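Local coordinates for pullulanase C protein (Klebsiella pneumoniae subsp. pneumoniae NTUH-K2044, PDB 5HJ1), which is a type II secretion system component of the GspC family whose PDZ domain binds vaccenic acid in the crystal and probably takes part in secreting pullulanase across the outer membrane, at residues G49-D54 with V87-Q92; I57-I62 with I83-E88. One frame throughout, in Å; residues are numbered along the deposited sequence.

Interaction 1: residues G49-D54 with V87-Q92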
loop_
_atom_site.group_PDB
_atom_site.type_symbol
_atom_site.label_atom_id
_atom_site.label_comp_id
_atom_site.label_asym_id
_atom_site.label_seq_id
_atom_site.Cartn_x
_atom_site.Cartn_y
_atom_site.Cartn_z
ATOM N N GLY A 49 -6.780 11.604 2.753
ATOM C CA GLY A 49 -5.717 10.752 2.256
ATOM C C GLY A 49 -5.410 9.658 3.226
ATOM O O GLY A 49 -6.354 9.050 3.770
ATOM N N LEU A 50 -4.123 9.329 3.445
ATOM C CA LEU A 50 -3.803 8.251 4.356
ATOM C C LEU A 50 -3.730 8.785 5.778
ATOM O O LEU A 50 -3.611 9.975 6.040
ATOM C CB LEU A 50 -2.408 7.720 3.950
ATOM C CG LEU A 50 -2.332 7.035 2.628
ATOM C CD1 LEU A 50 -0.895 6.632 2.308
ATOM C CD2 LEU A 50 -3.253 5.841 2.493
ATOM N N GLN A 51 -3.849 7.830 6.685
ATOM C CA GLN A 51 -3.700 8.065 8.109
ATOM C C GLN A 51 -2.638 7.191 8.685
ATOM O O GLN A 51 -2.429 6.081 8.218
ATOM C CB GLN A 51 -5.007 7.882 8.830
ATOM C CG GLN A 51 -6.013 8.969 8.449
ATOM C CD GLN A 51 -5.663 10.323 9.062
ATOM O OE1 GLN A 51 -5.589 10.479 10.276
ATOM N NE2 GLN A 51 -5.405 11.312 8.210
ATOM N N ALA A 52 -1.962 7.666 9.711
ATOM C CA ALA A 52 -0.953 6.860 10.369
ATOM C C ALA A 52 -1.583 5.537 10.799
ATOM O O ALA A 52 -2.733 5.455 11.306
ATOM C CB ALA A 52 -0.472 7.564 11.643
ATOM N N ASN A 53 -0.778 4.504 10.643
ATOM C CA ASN A 53 -1.189 3.123 10.994
ATOM C C ASN A 53 -2.327 2.556 10.196
ATOM O O ASN A 53 -2.958 1.571 10.590
ATOM C CB ASN A 53 -1.367 2.993 12.525
ATOM C CG ASN A 53 -0.087 3.095 13.236
ATOM O OD1 ASN A 53 0.911 2.453 12.886
ATOM N ND2 ASN A 53 -0.041 3.929 14.255
ATOM N N ASP A 54 -2.571 3.111 9.015
ATOM C CA ASP A 54 -3.516 2.476 8.129
ATOM C C ASP A 54 -2.992 1.078 7.737
ATOM O O ASP A 54 -1.802 0.821 7.671
ATOM C CB ASP A 54 -3.653 3.286 6.789
ATOM C CG ASP A 54 -4.681 4.384 6.824
ATOM O OD1 ASP A 54 -5.548 4.400 7.746
ATOM O OD2 ASP A 54 -4.653 5.187 5.891
ATOM N N VAL A 87 -7.504 0.640 2.175
ATOM C CA VAL A 87 -6.999 0.501 3.534
ATOM C C VAL A 87 -8.129 0.192 4.509
ATOM O O VAL A 87 -9.284 0.553 4.238
ATOM C CB VAL A 87 -6.241 1.786 4.002
ATOM C CG1 VAL A 87 -5.032 2.059 3.118
ATOM C CG2 VAL A 87 -7.141 2.970 4.065
ATOM N N GLU A 88 -7.798 -0.491 5.599
ATOM C CA GLU A 88 -8.736 -0.704 6.703
ATOM C C GLU A 88 -8.236 0.272 7.807
ATOM O O GLU A 88 -6.984 0.383 8.150
ATOM C CB GLU A 88 -8.640 -2.164 7.113
ATOM C CG GLU A 88 -9.932 -2.765 7.615
ATOM C CD GLU A 88 -9.798 -4.272 7.745
ATOM O OE1 GLU A 88 -8.958 -4.703 8.559
ATOM O OE2 GLU A 88 -10.494 -5.010 7.006
ATOM N N ARG A 89 -9.182 1.021 8.347
ATOM C CA ARG A 89 -8.874 2.052 9.326
ATOM C C ARG A 89 -9.997 1.968 10.393
ATOM O O ARG A 89 -11.151 2.155 10.053
ATOM C CB ARG A 89 -8.860 3.377 8.523
ATOM C CG ARG A 89 -8.745 4.643 9.346
ATOM C CD ARG A 89 -8.959 5.767 8.387
ATOM N NE ARG A 89 -7.957 5.822 7.323
ATOM C CZ ARG A 89 -8.006 6.672 6.301
ATOM N NH1 ARG A 89 -9.051 7.507 6.157
ATOM N NH2 ARG A 89 -7.037 6.708 5.428
ATOM N N GLU A 90 -9.626 1.717 11.661
ATOM C CA GLU A 90 -10.599 1.452 12.767
ATOM C C GLU A 90 -11.833 0.656 12.302
ATOM O O GLU A 90 -12.971 1.103 12.455
ATOM C CB GLU A 90 -10.966 2.664 13.650
ATOM C CG GLU A 90 -11.211 4.010 12.983
ATOM C CD GLU A 90 -9.967 4.891 12.924
ATOM O OE1 GLU A 90 -9.985 5.896 12.160
ATOM O OE2 GLU A 90 -8.988 4.601 13.653
ATOM N N GLY A 91 -11.578 -0.496 11.685
ATOM C CA GLY A 91 -12.642 -1.405 11.206
ATOM C C GLY A 91 -13.247 -1.182 9.828
ATOM O O GLY A 91 -13.807 -2.124 9.242
ATOM N N GLN A 92 -13.125 0.044 9.289
ATOM C CA GLN A 92 -13.725 0.394 7.981
ATOM C C GLN A 92 -12.742 0.432 6.815
ATOM O O GLN A 92 -11.555 0.704 7.039
ATOM C CB GLN A 92 -14.452 1.760 8.056
ATOM C CG GLN A 92 -15.983 1.753 8.159
ATOM C CD GLN A 92 -16.640 1.625 6.782
ATOM O OE1 GLN A 92 -17.474 2.459 6.388
ATOM N NE2 GLN A 92 -16.196 0.636 6.004
HETATM O O HOH W 1 -9.089 9.361 4.002
#

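Interaction 2: residues I57-I62 with I83-E88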
loop_
_atom_site.group_PDB
_atom_site.type_symbol
_atom_site.label_atom_id
_atom_site.label_comp_id
_atom_site.label_asym_id
_atom_site.label_seq_id
_atom_site.Cartn_x
_atom_site.Cartn_y
_atom_site.Cartn_z
ATOM N N ILE A 57 -4.823 -3.291 2.413
ATOM C CA ILE A 57 -5.312 -4.635 2.110
ATOM C C ILE A 57 -5.557 -4.918 0.602
ATOM O O ILE A 57 -5.689 -6.112 0.239
ATOM C CB ILE A 57 -6.578 -4.992 2.956
ATOM C CG1 ILE A 57 -7.713 -4.082 2.625
ATOM C CG2 ILE A 57 -6.239 -4.983 4.442
ATOM C CD1 ILE A 57 -9.045 -4.527 3.187
ATOM N N ALA A 58 -5.630 -3.918 -0.237
ATOM C CA ALA A 58 -5.808 -4.125 -1.695
ATOM C C ALA A 58 -5.093 -3.058 -2.465
ATOM O O ALA A 58 -5.010 -1.914 -2.023
ATOM C CB ALA A 58 -7.299 -4.194 -2.079
ATOM N N LEU A 59 -4.667 -3.422 -3.665
ATOM C CA LEU A 59 -3.993 -2.486 -4.593
ATOM C C LEU A 59 -4.703 -2.706 -5.924
ATOM O O LEU A 59 -4.720 -3.806 -6.464
ATOM C CB LEU A 59 -2.506 -2.808 -4.709
ATOM C CG LEU A 59 -1.722 -2.037 -5.787
ATOM C CD1 LEU A 59 -1.646 -0.560 -5.551
ATOM C CD2 LEU A 59 -0.277 -2.580 -5.873
ATOM N N ASN A 60 -5.388 -1.630 -6.403
ATOM C CA ASN A 60 -6.199 -1.735 -7.638
ATOM C C ASN A 60 -7.157 -2.885 -7.623
ATOM O O ASN A 60 -7.369 -3.624 -8.601
ATOM C CB ASN A 60 -5.326 -1.819 -8.870
ATOM C CG ASN A 60 -4.457 -0.622 -9.013
ATOM O OD1 ASN A 60 -4.936 0.530 -8.884
ATOM N ND2 ASN A 60 -3.198 -0.833 -9.268
ATOM N N GLY A 61 -7.766 -3.074 -6.483
ATOM C CA GLY A 61 -8.718 -4.073 -6.280
ATOM C C GLY A 61 -8.241 -5.522 -6.096
ATOM O O GLY A 61 -9.041 -6.418 -5.947
ATOM N N ILE A 62 -6.904 -5.739 -6.113
ATOM C CA ILE A 62 -6.271 -7.023 -5.917
ATOM C C ILE A 62 -5.857 -7.152 -4.447
ATOM O O ILE A 62 -5.198 -6.251 -3.908
ATOM C CB ILE A 62 -5.061 -7.131 -6.851
ATOM C CG1 ILE A 62 -5.470 -7.031 -8.334
ATOM C CG2 ILE A 62 -4.407 -8.521 -6.620
ATOM C CD1 ILE A 62 -4.311 -6.744 -9.284
ATOM N N ILE A 83 -3.306 4.820 -9.343
ATOM C CA ILE A 83 -3.520 3.572 -8.667
ATOM C C ILE A 83 -4.338 3.770 -7.434
ATOM O O ILE A 83 -4.390 4.908 -6.878
ATOM C CB ILE A 83 -2.205 2.880 -8.276
ATOM C CG1 ILE A 83 -1.371 3.778 -7.323
ATOM C CG2 ILE A 83 -1.423 2.539 -9.528
ATOM C CD1 ILE A 83 -0.180 3.062 -6.787
ATOM N N THR A 84 -5.069 2.759 -7.031
ATOM C CA THR A 84 -5.887 2.899 -5.844
ATOM C C THR A 84 -5.450 1.933 -4.773
ATOM O O THR A 84 -5.221 0.742 -5.056
ATOM C CB THR A 84 -7.317 2.587 -6.180
ATOM O OG1 THR A 84 -7.758 3.482 -7.230
ATOM C CG2 THR A 84 -8.254 2.696 -5.014
ATOM N N LEU A 85 -5.435 2.408 -3.557
ATOM C CA LEU A 85 -5.125 1.587 -2.413
ATOM C C LEU A 85 -6.382 1.472 -1.553
ATOM O O LEU A 85 -7.111 2.496 -1.332
ATOM C CB LEU A 85 -4.067 2.289 -1.565
ATOM C CG LEU A 85 -3.122 1.558 -0.717
ATOM C CD1 LEU A 85 -2.411 0.407 -1.446
ATOM C CD2 LEU A 85 -2.083 2.635 -0.249
ATOM N N THR A 86 -6.752 0.272 -1.135
ATOM C CA THR A 86 -7.781 0.041 -0.159
ATOM C C THR A 86 -7.103 -0.165 1.204
ATOM O O THR A 86 -6.246 -1.038 1.304
ATOM C CB THR A 86 -8.637 -1.165 -0.486
ATOM O OG1 THR A 86 -9.195 -1.012 -1.791
ATOM C CG2 THR A 86 -9.753 -1.322 0.500
ATOM N N VAL A 87 -7.504 0.640 2.175
ATOM C CA VAL A 87 -6.999 0.501 3.534
ATOM C C VAL A 87 -8.129 0.192 4.509
ATOM O O VAL A 87 -9.284 0.553 4.238
ATOM C CB VAL A 87 -6.241 1.786 4.002
ATOM C CG1 VAL A 87 -5.032 2.059 3.118
ATOM C CG2 VAL A 87 -7.141 2.970 4.065
ATOM N N GLU A 88 -7.798 -0.491 5.599
ATOM C CA GLU A 88 -8.736 -0.704 6.703
ATOM C C GLU A 88 -8.236 0.272 7.807
ATOM O O GLU A 88 -6.984 0.383 8.150
ATOM C CB GLU A 88 -8.640 -2.164 7.113
ATOM C CG GLU A 88 -9.932 -2.765 7.615
ATOM C CD GLU A 88 -9.798 -4.272 7.745
ATOM O OE1 GLU A 88 -8.958 -4.703 8.559
ATOM O OE2 GLU A 88 -10.494 -5.010 7.006
HETATM O O HOH W 2 -7.657 -1.093 -4.237
#

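Interaction 1: residues G49-D54 with V87-Q92
R89 meets D54 side-on, with two nitrogens each bonded to a different carboxylate oxygen. R89 NE donates to D54 OD1 at 2.8 Å, and R89 NH2 donates to D54 OD2 at 2.9 Å. The second bond is nearly straight and uses the syn lone pair of OD2. The carboxylate and guanidinium planes lie only 10° apart, so this is a nearly flat, two-pronged salt bridge.

The R89 chain leaves the strand with CG anti to the backbone N (chi1 172°). It runs on extended and bends at chi3 (-62°), which turns the NE and NH2 edge onto D54. R89 NH2 also donates to G49 O at 2.9 Å. That bond falls on a lone pair of G49 O. A water in the guanidinium plane links R89 NH1 to G49 O as well.

Q51 lies over one face of the guanidinium group. Q51 CG sits 3.7 Å from R89 CZ, above the centre of the plane, while the bend at chi2 takes the amide away from R89. The backbone N of Q51 donates to D54 OD2 at 2.9 Å, coming from above the carboxylate plane. OD2 therefore accepts from two donors. Q51 and D54 are also the ends of a type II turn.

Beside the salt bridge, V87 CG2 lies 3.8 Å from D54 OD2. V87 CG1 approaches L50 CD2, and L50 also touches F98 of strand 92-99.

The contact joins the loop before strand 54-59 to the end of strand 82-89. Two bonds from R89 and one from the turn fix the rotation of the buried D54 carboxylate. The paired charge would be expected to favour its ionised form.

Interaction 2: residues I57-I62 with I83-E88
This is an antiparallel strand pairing with a classic beta bulge, between strands 54-59 and 82-89 of the PDZ sheet. Two residues, I57 and A58, stand opposite the single residue T86. I57 N donates to T86 O at 2.9 Å, while the bond from A58 N to the same oxygen is weak. T86 N returns a bond to A58 O. L59 and L85 form the next, non-hydrogen-bonded pair.

At the far end N60 starts the exit from the strand, within a type I' turn from L59 to I62. N60 N donates to T84 O at 2.7 Å, almost straight. The side chain extends the ladder: with CG beside its own backbone N (chi1 -60°), N60 OD1 accepts from T84 N at 2.9 Å, the donor lying above the amide plane. A water bridges G61 N, T84 O and T86 OG1; the T86 hydroxyl also bonds D95.

On one face A58 CB meets T86 CB at 3.7 Å. On the other, L59 CD1 touches I83 CD1 at 4.1 Å and also nears L85 CD1. I83 and L85 line the vaccenic acid pocket. The chemistry thus divides by face: water and polar groups lie beside T86, and aliphatic branches suit a fatty acyl chain.

In the fold
From the N terminus, the chain passes strands 20-27 and 30-38 before reaching the loop that holds 49-54. Strand 54-59 follows, then the turn into 62-63, helix 67-77 and strand 82-89. Interaction 2 closes the shorter loop, from 57-62 round helix 67-77 to 83-88. It nests inside the longer loop closed by interaction 1, from 49-54 to 87-92. Both end on strand 82-89 and share V87 and E88, with centres about 12 Å apart. Interaction 2 pairs the strands beside the acyl pocket. Interaction 1 ties the preceding loop to the end of strand 82-89, where the chain turns into strand 92-99.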